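Local coordinates for protein cystatin-2 (Ornithodoros moubata, PDB 3L0R) that inhibits cysteine proteinases of broad range, among them the mammalian cathepsins L, S, B, C and H, as a secreted salivary member of the cystatin family, at residues 32-40 with 72-82; 50-61 with 84-95. All blocks are in the same frame, centred on the assembly; numbering follows the deposited sequence.

Contact 1 (32-40 with 72-82); sequences REFYDTVVT and YSAEQCVPKDA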
loop_
_atom_site.group_PDB
_atom_site.type_symbol
_atom_site.label_atom_id
_atom_site.label_comp_id
_atom_site.label_asym_id
_atom_site.label_seq_id
_atom_site.Cartn_x
_atom_site.Cartn_y
_atom_site.Cartn_z
ATOM N N ARG A 32 -0.950 4.731 -16.210
ATOM C CA ARG A 32 -0.156 3.499 -16.278
ATOM C C ARG A 32 -0.849 2.473 -17.145
ATOM O O ARG A 32 -2.075 2.390 -17.169
ATOM C CB ARG A 32 -0.057 2.827 -14.916
ATOM C CG ARG A 32 0.543 3.603 -13.857
ATOM C CD ARG A 32 -0.146 3.257 -12.579
ATOM N NE ARG A 32 0.715 3.620 -11.461
ATOM C CZ ARG A 32 0.809 4.829 -10.915
ATOM N NH1 ARG A 32 0.078 5.845 -11.351
ATOM N NH2 ARG A 32 1.651 5.006 -9.916
ATOM N N GLU A 33 -0.038 1.650 -17.788
ATOM C CA GLU A 33 -0.513 0.480 -18.508
ATOM C C GLU A 33 -0.690 -0.702 -17.530
ATOM O O GLU A 33 -1.611 -1.499 -17.669
ATOM C CB GLU A 33 0.504 0.159 -19.604
ATOM C CG GLU A 33 0.197 -1.024 -20.505
ATOM C CD GLU A 33 1.288 -1.248 -21.539
ATOM O OE1 GLU A 33 2.433 -0.796 -21.317
ATOM O OE2 GLU A 33 1.010 -1.881 -22.568
ATOM N N PHE A 34 0.180 -0.785 -16.523
ATOM C CA PHE A 34 0.196 -1.924 -15.603
ATOM C C PHE A 34 -0.049 -1.506 -14.180
ATOM O O PHE A 34 0.311 -0.397 -13.781
ATOM C CB PHE A 34 1.546 -2.652 -15.657
ATOM C CG PHE A 34 1.850 -3.234 -16.990
ATOM C CD1 PHE A 34 1.441 -4.533 -17.304
ATOM C CD2 PHE A 34 2.533 -2.486 -17.951
ATOM C CE1 PHE A 34 1.712 -5.098 -18.565
ATOM C CE2 PHE A 34 2.820 -3.038 -19.214
ATOM C CZ PHE A 34 2.403 -4.351 -19.524
ATOM N N TYR A 35 -0.638 -2.407 -13.405
ATOM C CA TYR A 35 -0.659 -2.220 -11.975
ATOM C C TYR A 35 0.766 -2.204 -11.468
ATOM O O TYR A 35 1.621 -2.979 -11.935
ATOM C CB TYR A 35 -1.421 -3.341 -11.266
ATOM C CG TYR A 35 -2.917 -3.326 -11.476
ATOM C CD1 TYR A 35 -3.732 -2.428 -10.783
ATOM C CD2 TYR A 35 -3.522 -4.237 -12.344
ATOM C CE1 TYR A 35 -5.147 -2.426 -10.971
ATOM C CE2 TYR A 35 -4.910 -4.245 -12.540
ATOM C CZ TYR A 35 -5.714 -3.339 -11.855
ATOM O OH TYR A 35 -7.068 -3.371 -12.051
ATOM N N ASP A 36 1.024 -1.312 -10.519
ATOM C CA ASP A 36 2.225 -1.425 -9.700
ATOM C C ASP A 36 1.909 -2.425 -8.601
ATOM O O ASP A 36 0.731 -2.643 -8.245
ATOM C CB ASP A 36 2.619 -0.079 -9.082
ATOM C CG ASP A 36 3.126 0.919 -10.106
ATOM O OD1 ASP A 36 3.794 0.531 -11.095
ATOM O OD2 ASP A 36 2.855 2.117 -9.903
ATOM N N THR A 37 2.952 -3.032 -8.053
ATOM C CA THR A 37 2.760 -3.948 -6.941
ATOM C C THR A 37 3.790 -3.712 -5.839
ATOM O O THR A 37 4.750 -2.954 -6.007
ATOM C CB THR A 37 2.759 -5.437 -7.421
ATOM O OG1 THR A 37 2.368 -6.288 -6.338
ATOM C CG2 THR A 37 4.143 -5.853 -7.953
ATOM N N VAL A 38 3.585 -4.389 -4.720
ATOM C CA VAL A 38 4.465 -4.277 -3.583
ATOM C C VAL A 38 5.614 -5.281 -3.659
ATOM O O VAL A 38 5.398 -6.467 -3.888
ATOM C CB VAL A 38 3.687 -4.453 -2.267
ATOM C CG1 VAL A 38 4.626 -4.326 -1.063
ATOM C CG2 VAL A 38 2.596 -3.433 -2.178
ATOM N N VAL A 39 6.831 -4.785 -3.451
ATOM C CA VAL A 39 8.007 -5.602 -3.338
ATOM C C VAL A 39 8.302 -5.783 -1.858
ATOM O O VAL A 39 8.562 -6.895 -1.404
ATOM C CB VAL A 39 9.215 -4.937 -4.049
ATOM C CG1 VAL A 39 10.516 -5.731 -3.833
ATOM C CG2 VAL A 39 8.942 -4.811 -5.534
ATOM N N THR A 40 8.262 -4.695 -1.094
ATOM C CA THR A 40 8.589 -4.775 0.330
ATOM C C THR A 40 7.898 -3.699 1.166
ATOM O O THR A 40 7.589 -2.630 0.669
ATOM C CB THR A 40 10.141 -4.852 0.575
ATOM O OG1 THR A 40 10.473 -4.337 1.857
ATOM C CG2 THR A 40 10.907 -4.057 -0.446
ATOM N N TYR A 72 -6.780 -7.011 -10.179
ATOM C CA TYR A 72 -5.570 -7.047 -9.359
ATOM C C TYR A 72 -5.618 -8.117 -8.276
ATOM O O TYR A 72 -6.583 -8.182 -7.514
ATOM C CB TYR A 72 -5.321 -5.688 -8.674
ATOM C CG TYR A 72 -4.016 -5.678 -7.898
ATOM C CD1 TYR A 72 -2.831 -5.222 -8.493
ATOM C CD2 TYR A 72 -3.949 -6.168 -6.578
ATOM C CE1 TYR A 72 -1.614 -5.226 -7.783
ATOM C CE2 TYR A 72 -2.745 -6.182 -5.875
ATOM C CZ TYR A 72 -1.584 -5.711 -6.486
ATOM O OH TYR A 72 -0.390 -5.732 -5.800
ATOM N N SER A 73 -4.557 -8.915 -8.177
ATOM C CA SER A 73 -4.307 -9.721 -6.977
ATOM C C SER A 73 -2.815 -9.729 -6.628
ATOM O O SER A 73 -1.963 -9.697 -7.521
ATOM C CB SER A 73 -4.842 -11.149 -7.123
ATOM O OG SER A 73 -4.092 -11.891 -8.062
ATOM N N ALA A 74 -2.513 -9.773 -5.330
ATOM C CA ALA A 74 -1.143 -9.841 -4.844
ATOM C C ALA A 74 -0.409 -11.047 -5.419
ATOM O O ALA A 74 0.785 -10.981 -5.741
ATOM C CB ALA A 74 -1.131 -9.900 -3.316
ATOM N N GLU A 75 -1.147 -12.146 -5.562
ATOM C CA GLU A 75 -0.592 -13.439 -5.953
ATOM C C GLU A 75 -0.260 -13.495 -7.441
ATOM O O GLU A 75 0.750 -14.081 -7.853
ATOM C CB GLU A 75 -1.599 -14.535 -5.559
ATOM C CG GLU A 75 -1.406 -15.904 -6.194
ATOM C CD GLU A 75 -2.637 -16.791 -6.032
ATOM O OE1 GLU A 75 -3.763 -16.336 -6.350
ATOM O OE2 GLU A 75 -2.477 -17.946 -5.589
ATOM N N GLN A 76 -1.122 -12.884 -8.246
ATOM C CA GLN A 76 -1.013 -12.974 -9.691
ATOM C C GLN A 76 -0.064 -11.894 -10.183
ATOM O O GLN A 76 0.807 -12.146 -11.006
ATOM C CB GLN A 76 -2.399 -12.824 -10.318
ATOM C CG GLN A 76 -2.739 -13.817 -11.397
ATOM C CD GLN A 76 -2.359 -15.241 -11.028
ATOM O OE1 GLN A 76 -2.776 -15.768 -9.991
ATOM N NE2 GLN A 76 -1.549 -15.872 -11.879
ATOM N N CYS A 77 -0.222 -10.695 -9.633
ATOM C CA CYS A 77 0.480 -9.511 -10.130
ATOM C C CYS A 77 1.829 -9.336 -9.460
ATOM O O CYS A 77 2.033 -8.409 -8.687
ATOM C CB CYS A 77 -0.388 -8.268 -9.958
ATOM S SG CYS A 77 -2.026 -8.494 -10.680
ATOM N N VAL A 78 2.735 -10.260 -9.757
ATOM C CA VAL A 78 4.114 -10.164 -9.318
ATOM C C VAL A 78 4.823 -9.052 -10.105
ATOM O O VAL A 78 4.357 -8.664 -11.183
ATOM C CB VAL A 78 4.846 -11.521 -9.486
ATOM C CG1 VAL A 78 4.308 -12.547 -8.474
ATOM C CG2 VAL A 78 4.722 -12.053 -10.933
ATOM N N PRO A 79 5.931 -8.510 -9.554
ATOM C CA PRO A 79 6.775 -7.561 -10.288
ATOM C C PRO A 79 7.273 -8.125 -11.609
ATOM O O PRO A 79 7.623 -9.313 -11.674
ATOM C CB PRO A 79 7.976 -7.376 -9.349
ATOM C CG PRO A 79 7.443 -7.655 -8.002
ATOM C CD PRO A 79 6.431 -8.737 -8.182
ATOM N N LYS A 80 7.326 -7.297 -12.650
ATOM C CA LYS A 80 8.055 -7.685 -13.873
ATOM C C LYS A 80 9.519 -8.013 -13.533
ATOM O O LYS A 80 10.115 -8.977 -14.054
ATOM C CB LYS A 80 8.035 -6.570 -14.913
ATOM C CG LYS A 80 6.672 -6.207 -15.453
ATOM C CD LYS A 80 6.719 -4.853 -16.160
ATOM C CE LYS A 80 5.394 -4.506 -16.830
ATOM N NZ LYS A 80 5.315 -5.039 -18.218
ATOM N N ASP A 81 10.073 -7.202 -12.631
ATOM C CA ASP A 81 11.500 -7.188 -12.297
ATOM C C ASP A 81 11.638 -6.462 -10.961
ATOM O O ASP A 81 11.570 -5.226 -10.901
ATOM C CB ASP A 81 12.296 -6.474 -13.408
ATOM C CG ASP A 81 13.769 -6.359 -13.100
ATOM O OD1 ASP A 81 14.195 -6.666 -11.966
ATOM O OD2 ASP A 81 14.512 -5.953 -14.012
ATOM N N ALA A 82 11.818 -7.242 -9.893
ATOM C CA ALA A 82 11.708 -6.722 -8.509
ATOM C C ALA A 82 12.928 -5.886 -8.091
ATOM O O ALA A 82 12.879 -5.157 -7.088
ATOM C CB ALA A 82 11.449 -7.873 -7.508
HETATM O O HOH W 1 -8.658 -4.810 -9.860
HETATM O O HOH W 2 2.866 -9.096 -6.043
#

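Contact 2 (50-61 with 84-95); sequences AGMNYKLTIEIS and QKSTCVAVIYHV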
loop_
_atom_site.group_PDB
_atom_site.type_symbol
_atom_site.label_atom_id
_atom_site.label_comp_id
_atom_site.label_asym_id
_atom_site.label_seq_id
_atom_site.Cartn_x
_atom_site.Cartn_y
_atom_site.Cartn_z
ATOM N N ALA A 50 -10.644 8.777 14.563
ATOM C CA ALA A 50 -11.992 8.191 14.577
ATOM C C ALA A 50 -11.995 6.991 13.637
ATOM O O ALA A 50 -12.669 6.991 12.602
ATOM C CB ALA A 50 -13.062 9.212 14.192
ATOM N N GLY A 51 -11.246 5.962 14.039
ATOM C CA GLY A 51 -10.741 4.914 13.156
ATOM C C GLY A 51 -9.226 4.848 13.333
ATOM O O GLY A 51 -8.689 5.311 14.352
ATOM N N MET A 52 -8.537 4.289 12.340
ATOM C CA MET A 52 -7.086 4.104 12.352
ATOM C C MET A 52 -6.434 4.625 11.076
ATOM O O MET A 52 -6.924 4.370 9.970
ATOM C CB MET A 52 -6.743 2.619 12.481
ATOM C CG MET A 52 -6.998 2.021 13.859
ATOM S SD MET A 52 -5.803 2.592 15.094
ATOM C CE MET A 52 -4.312 2.356 14.173
ATOM N N ASN A 53 -5.325 5.345 11.244
ATOM C CA ASN A 53 -4.450 5.679 10.138
ATOM C C ASN A 53 -3.283 4.715 10.079
ATOM O O ASN A 53 -2.677 4.412 11.112
ATOM C CB ASN A 53 -3.913 7.095 10.271
ATOM C CG ASN A 53 -4.925 8.124 9.902
ATOM O OD1 ASN A 53 -5.699 7.947 8.952
ATOM N ND2 ASN A 53 -4.940 9.223 10.651
ATOM N N TYR A 54 -2.989 4.224 8.873
ATOM C CA TYR A 54 -1.812 3.363 8.631
ATOM C C TYR A 54 -0.919 4.104 7.689
ATOM O O TYR A 54 -1.347 4.487 6.592
ATOM C CB TYR A 54 -2.203 2.023 8.021
ATOM C CG TYR A 54 -3.084 1.204 8.941
ATOM C CD1 TYR A 54 -2.525 0.261 9.812
ATOM C CD2 TYR A 54 -4.479 1.392 8.966
ATOM C CE1 TYR A 54 -3.324 -0.493 10.674
ATOM C CE2 TYR A 54 -5.279 0.655 9.808
ATOM C CZ TYR A 54 -4.698 -0.280 10.661
ATOM O OH TYR A 54 -5.480 -1.011 11.504
ATOM N N LYS A 55 0.301 4.366 8.158
ATOM C CA LYS A 55 1.349 4.962 7.341
ATOM C C LYS A 55 2.418 3.907 6.949
ATOM O O LYS A 55 3.223 3.451 7.768
ATOM C CB LYS A 55 1.942 6.185 8.043
ATOM C CG LYS A 55 3.124 6.811 7.303
ATOM C CD LYS A 55 3.067 8.309 7.336
ATOM C CE LYS A 55 3.502 8.853 8.662
ATOM N NZ LYS A 55 3.076 10.259 8.793
ATOM N N LEU A 56 2.406 3.531 5.674
ATOM C CA LEU A 56 3.289 2.493 5.173
ATOM C C LEU A 56 4.330 3.052 4.214
ATOM O O LEU A 56 3.987 3.702 3.210
ATOM C CB LEU A 56 2.478 1.390 4.485
ATOM C CG LEU A 56 1.103 1.057 5.097
ATOM C CD1 LEU A 56 0.277 0.262 4.117
ATOM C CD2 LEU A 56 1.218 0.317 6.450
ATOM N N THR A 57 5.594 2.826 4.565
ATOM C CA THR A 57 6.721 3.097 3.719
ATOM C C THR A 57 7.041 1.757 3.032
ATOM O O THR A 57 7.370 0.747 3.676
ATOM C CB THR A 57 7.918 3.644 4.543
ATOM O OG1 THR A 57 7.478 4.741 5.349
ATOM C CG2 THR A 57 9.048 4.136 3.645
ATOM N N ILE A 58 6.880 1.753 1.715
ATOM C CA ILE A 58 6.950 0.535 0.921
ATOM C C ILE A 58 7.802 0.736 -0.316
ATOM O O ILE A 58 7.989 1.868 -0.784
ATOM C CB ILE A 58 5.548 0.054 0.478
ATOM C CG1 ILE A 58 5.012 0.938 -0.653
ATOM C CG2 ILE A 58 4.574 -0.010 1.701
ATOM C CD1 ILE A 58 3.486 1.003 -0.760
ATOM N N GLU A 59 8.332 -0.371 -0.825
ATOM C CA GLU A 59 8.946 -0.385 -2.141
ATOM C C GLU A 59 8.013 -1.008 -3.149
ATOM O O GLU A 59 7.442 -2.080 -2.919
ATOM C CB GLU A 59 10.286 -1.095 -2.119
ATOM C CG GLU A 59 11.335 -0.263 -1.435
ATOM C CD GLU A 59 12.616 -1.010 -1.193
ATOM O OE1 GLU A 59 12.682 -2.221 -1.513
ATOM O OE2 GLU A 59 13.568 -0.377 -0.670
ATOM N N ILE A 60 7.840 -0.302 -4.263
ATOM C CA ILE A 60 6.943 -0.749 -5.317
ATOM C C ILE A 60 7.686 -0.981 -6.620
ATOM O O ILE A 60 8.815 -0.507 -6.807
ATOM C CB ILE A 60 5.741 0.218 -5.530
ATOM C CG1 ILE A 60 6.186 1.507 -6.238
ATOM C CG2 ILE A 60 5.014 0.467 -4.195
ATOM C CD1 ILE A 60 5.044 2.370 -6.757
ATOM N N SER A 61 7.027 -1.709 -7.519
ATOM C CA SER A 61 7.617 -2.107 -8.791
ATOM C C SER A 61 6.468 -2.429 -9.722
ATOM O O SER A 61 5.468 -2.987 -9.280
ATOM C CB SER A 61 8.488 -3.359 -8.609
ATOM O OG SER A 61 9.509 -3.420 -9.588
ATOM N N GLN A 84 13.906 -3.356 -9.874
ATOM C CA GLN A 84 13.501 -1.962 -10.186
ATOM C C GLN A 84 12.513 -1.424 -9.141
ATOM O O GLN A 84 11.310 -1.567 -9.277
ATOM C CB GLN A 84 12.899 -1.820 -11.603
ATOM C CG GLN A 84 13.641 -2.531 -12.735
ATOM C CD GLN A 84 15.075 -2.025 -12.974
ATOM O OE1 GLN A 84 15.615 -1.220 -12.200
ATOM N NE2 GLN A 84 15.695 -2.503 -14.057
ATOM N N LYS A 85 13.034 -0.801 -8.097
ATOM C CA LYS A 85 12.218 -0.445 -6.941
ATOM C C LYS A 85 11.968 1.061 -6.838
ATOM O O LYS A 85 12.823 1.873 -7.204
ATOM C CB LYS A 85 12.876 -0.966 -5.652
ATOM C CG LYS A 85 13.096 -2.490 -5.627
ATOM C CD LYS A 85 13.469 -3.002 -4.238
ATOM C CE LYS A 85 14.902 -3.525 -4.170
ATOM N NZ LYS A 85 15.027 -4.957 -4.655
ATOM N N SER A 86 10.786 1.422 -6.338
ATOM C CA SER A 86 10.481 2.811 -5.984
ATOM C C SER A 86 9.911 2.843 -4.591
ATOM O O SER A 86 9.093 2.004 -4.222
ATOM C CB SER A 86 9.488 3.450 -6.959
ATOM O OG SER A 86 10.006 3.435 -8.283
ATOM N N THR A 87 10.334 3.834 -3.824
ATOM C CA THR A 87 9.937 3.954 -2.448
ATOM C C THR A 87 8.787 4.935 -2.353
ATOM O O THR A 87 8.889 6.058 -2.845
ATOM C CB THR A 87 11.143 4.390 -1.605
ATOM O OG1 THR A 87 12.151 3.379 -1.706
ATOM C CG2 THR A 87 10.769 4.594 -0.148
ATOM N N CYS A 88 7.689 4.498 -1.739
ATOM C CA CYS A 88 6.525 5.339 -1.562
ATOM C C CYS A 88 6.069 5.324 -0.116
ATOM O O CYS A 88 6.371 4.390 0.635
ATOM C CB CYS A 88 5.356 4.878 -2.442
ATOM S SG CYS A 88 5.736 4.644 -4.174
ATOM N N VAL A 89 5.319 6.360 0.254
ATOM C CA VAL A 89 4.660 6.428 1.546
ATOM C C VAL A 89 3.152 6.487 1.296
ATOM O O VAL A 89 2.650 7.424 0.647
ATOM C CB VAL A 89 5.145 7.640 2.408
ATOM C CG1 VAL A 89 4.390 7.704 3.731
ATOM C CG2 VAL A 89 6.634 7.546 2.675
ATOM N N ALA A 90 2.446 5.467 1.795
ATOM C CA ALA A 90 0.995 5.384 1.679
ATOM C C ALA A 90 0.321 5.547 3.038
ATOM O O ALA A 90 0.702 4.895 4.023
ATOM C CB ALA A 90 0.582 4.063 1.033
ATOM N N VAL A 91 -0.678 6.430 3.083
ATOM C CA VAL A 91 -1.530 6.575 4.254
ATOM C C VAL A 91 -2.935 6.093 3.908
ATOM O O VAL A 91 -3.568 6.599 2.966
ATOM C CB VAL A 91 -1.555 8.015 4.818
ATOM C CG1 VAL A 91 -2.417 8.079 6.088
ATOM C CG2 VAL A 91 -0.137 8.522 5.110
ATOM N N ILE A 92 -3.368 5.080 4.668
ATOM C CA ILE A 92 -4.707 4.496 4.609
ATOM C C ILE A 92 -5.462 4.849 5.875
ATOM O O ILE A 92 -4.981 4.605 6.992
ATOM C CB ILE A 92 -4.692 2.930 4.478
ATOM C CG1 ILE A 92 -4.022 2.492 3.188
ATOM C CG2 ILE A 92 -6.120 2.340 4.529
ATOM C CD1 ILE A 92 -2.645 2.024 3.377
ATOM N N TYR A 93 -6.648 5.416 5.656
ATOM C CA TYR A 93 -7.643 5.695 6.667
ATOM C C TYR A 93 -8.679 4.566 6.687
ATOM O O TYR A 93 -9.311 4.278 5.664
ATOM C CB TYR A 93 -8.315 7.010 6.320
ATOM C CG TYR A 93 -9.249 7.531 7.376
ATOM C CD1 TYR A 93 -8.870 7.568 8.706
ATOM C CD2 TYR A 93 -10.504 7.994 7.049
ATOM C CE1 TYR A 93 -9.717 8.051 9.684
ATOM C CE2 TYR A 93 -11.352 8.476 8.022
ATOM C CZ TYR A 93 -10.942 8.503 9.341
ATOM O OH TYR A 93 -11.770 8.986 10.325
ATOM N N HIS A 94 -8.831 3.929 7.854
ATOM C CA HIS A 94 -9.731 2.791 8.049
ATOM C C HIS A 94 -10.813 3.135 9.079
ATOM O O HIS A 94 -10.506 3.539 10.199
ATOM C CB HIS A 94 -8.931 1.560 8.513
ATOM C CG HIS A 94 -9.723 0.280 8.571
ATOM N ND1 HIS A 94 -9.382 -0.767 9.406
ATOM C CD2 HIS A 94 -10.818 -0.134 7.890
ATOM C CE1 HIS A 94 -10.236 -1.763 9.243
ATOM N NE2 HIS A 94 -11.110 -1.409 8.322
ATOM N N VAL A 95 -12.080 2.990 8.687
ATOM C CA VAL A 95 -13.190 3.104 9.625
ATOM C C VAL A 95 -13.830 1.713 9.736
ATOM O O VAL A 95 -14.751 1.383 8.969
ATOM C CB VAL A 95 -14.208 4.163 9.163
ATOM C CG1 VAL A 95 -15.403 4.271 10.137
ATOM C CG2 VAL A 95 -13.508 5.507 8.982
HETATM O O HOH W 3 -10.779 10.435 12.280
HETATM O O HOH W 4 -8.044 -0.661 11.818
#

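Contact 1 (32-40 with 72-82)
Tyr-72 meets Tyr-35 edge-to-face: its CD1 edge is directed at a face of the Tyr-35 ring, with centroids 5.3 Å apart and planes at 71°. Its CB lies over the centre of that same face, a CH-pi contact, and a water joins Tyr-35 OH to the backbone N of Tyr-72. Because CG of Tyr-72 stands anti to the backbone N (chi1 -176°), the ring runs on along the strand and brings Tyr-72 OH to 2.9 Å from Thr-37 OG1; the same hydroxyl is also hydrogen-bonded to His-22 ND1 of helix 15-25. Tyrosine suits the place, apolar along the ring and polar at its hydroxyl.

At Ser-73, OG accepts from the backbone N of Gln-76, an ST motif that starts the turn through 74-76. A second water gives hydrogen bonds to Ala-74 O and Cys-77 O and accepts one from Thr-37 OG1, tying the turn to the strand. Cys-77, centre of an inverse gamma turn, is disulfide-bonded to Cys-65 on the neighbouring strand. The ring of Pro-79 then packs on methyls, its CD 3.7 Å from Thr-37 CG2 and its CG 4.1 Å from Val-39 CG2; threonine thus serves both a polar and an apolar neighbour. Lys-80 crosses the Phe-34 ring at about a right angle. The bend at its last torsion (chi4 -88°) places Lys-80 NZ 3.4 Å from the centroid of the Phe-34 ring, over one face, in a cation-pi contact. Finally the methyl of Ala-82 approaches Val-39 CG1. The whole is a disulfide-pinned loop folded back against the start of strand 34-48, in the connection between strands 52-66 and 86-95, where type 2 cystatins also carry a disulfide-closed loop.

Contact 2 (50-61 with 84-95)
Met-52 and His-94 open a ladder of five antiparallel hydrogen-bonded pairs, continued by Tyr-54 with Ile-92, Leu-56 with Ala-90, Ile-58 with Cys-88 and Ile-60 with Ser-86. Each pair satisfies its own N-H and C=O groups with two bonds. The straightest, Leu-56 N to Ala-90 O, spans 2.7 Å at 174°. In the intervening pairs, CA-H groups such as Val-91 CA lean on carbonyls already in use, here Tyr-54 O at 3.1 Å. Beyond the ladder, Ser-61 OG donates to Gln-84 O over 2.6 Å, tilted 32° from the carbonyl plane.

These are neighbouring strands in the antiparallel sheet of the cystatin fold, which wraps around helix 15-25. Tyr-54 and Leu-56 reach Leu-20 of that helix, so bulky apolar groups suit this face; Leu-56 CD1 touches Ile-92 CD1 at 3.5 Å. Ile-60 CD1 rests on the sulfur of Cys-88, which is disulfide-bonded to Cys-108.

Tyr-54 and His-94 point the same way, side by side, and one water bonds both Tyr-54 OH and His-94 ND1. On the face of Asn-53 and Glu-59, polar ends look to strand 34-48: Asn-53 ND2 bonds to Gln-47, and Glu-59 OE2 forms a salt bridge with Lys-42. Lys-55, bent at its third torsion (chi3 77°), spreads its methylenes over Val-89 and Val-91, its CD 3.9 Å from Val-91 CG2, while its charge makes a cation-pi contact with Trp-7. Gly-51 suits its place, where a CB would clash with His-94 O. Just before it, another water accepts from Ala-50 N and is hydrogen-bonded to Tyr-93 OH, 2.6 Å away.

Both contacts draw on the same sheet, in which strands 34-48 and 52-66 are neighbours: Thr-37 N with Ser-61 O, and Glu-59 N with Thr-40 O, are probable hydrogen bonds between them. Contact 2 runs through the middle of the sheet, one face packed on the helix, and buries more than twice the surface (1135 against 492 Å²); contact 1 lies nearer the periphery, its loop partly exposed. The regular backbone ladder of contact 2 gives way in contact 1 to side chains and water, as befits a strand meeting an irregular loop. Each contact includes one half-cystine whose partner lies outside its segments. Ser-61 OG of contact 2 lies 3.0 Å from Asp-81 O of contact 1.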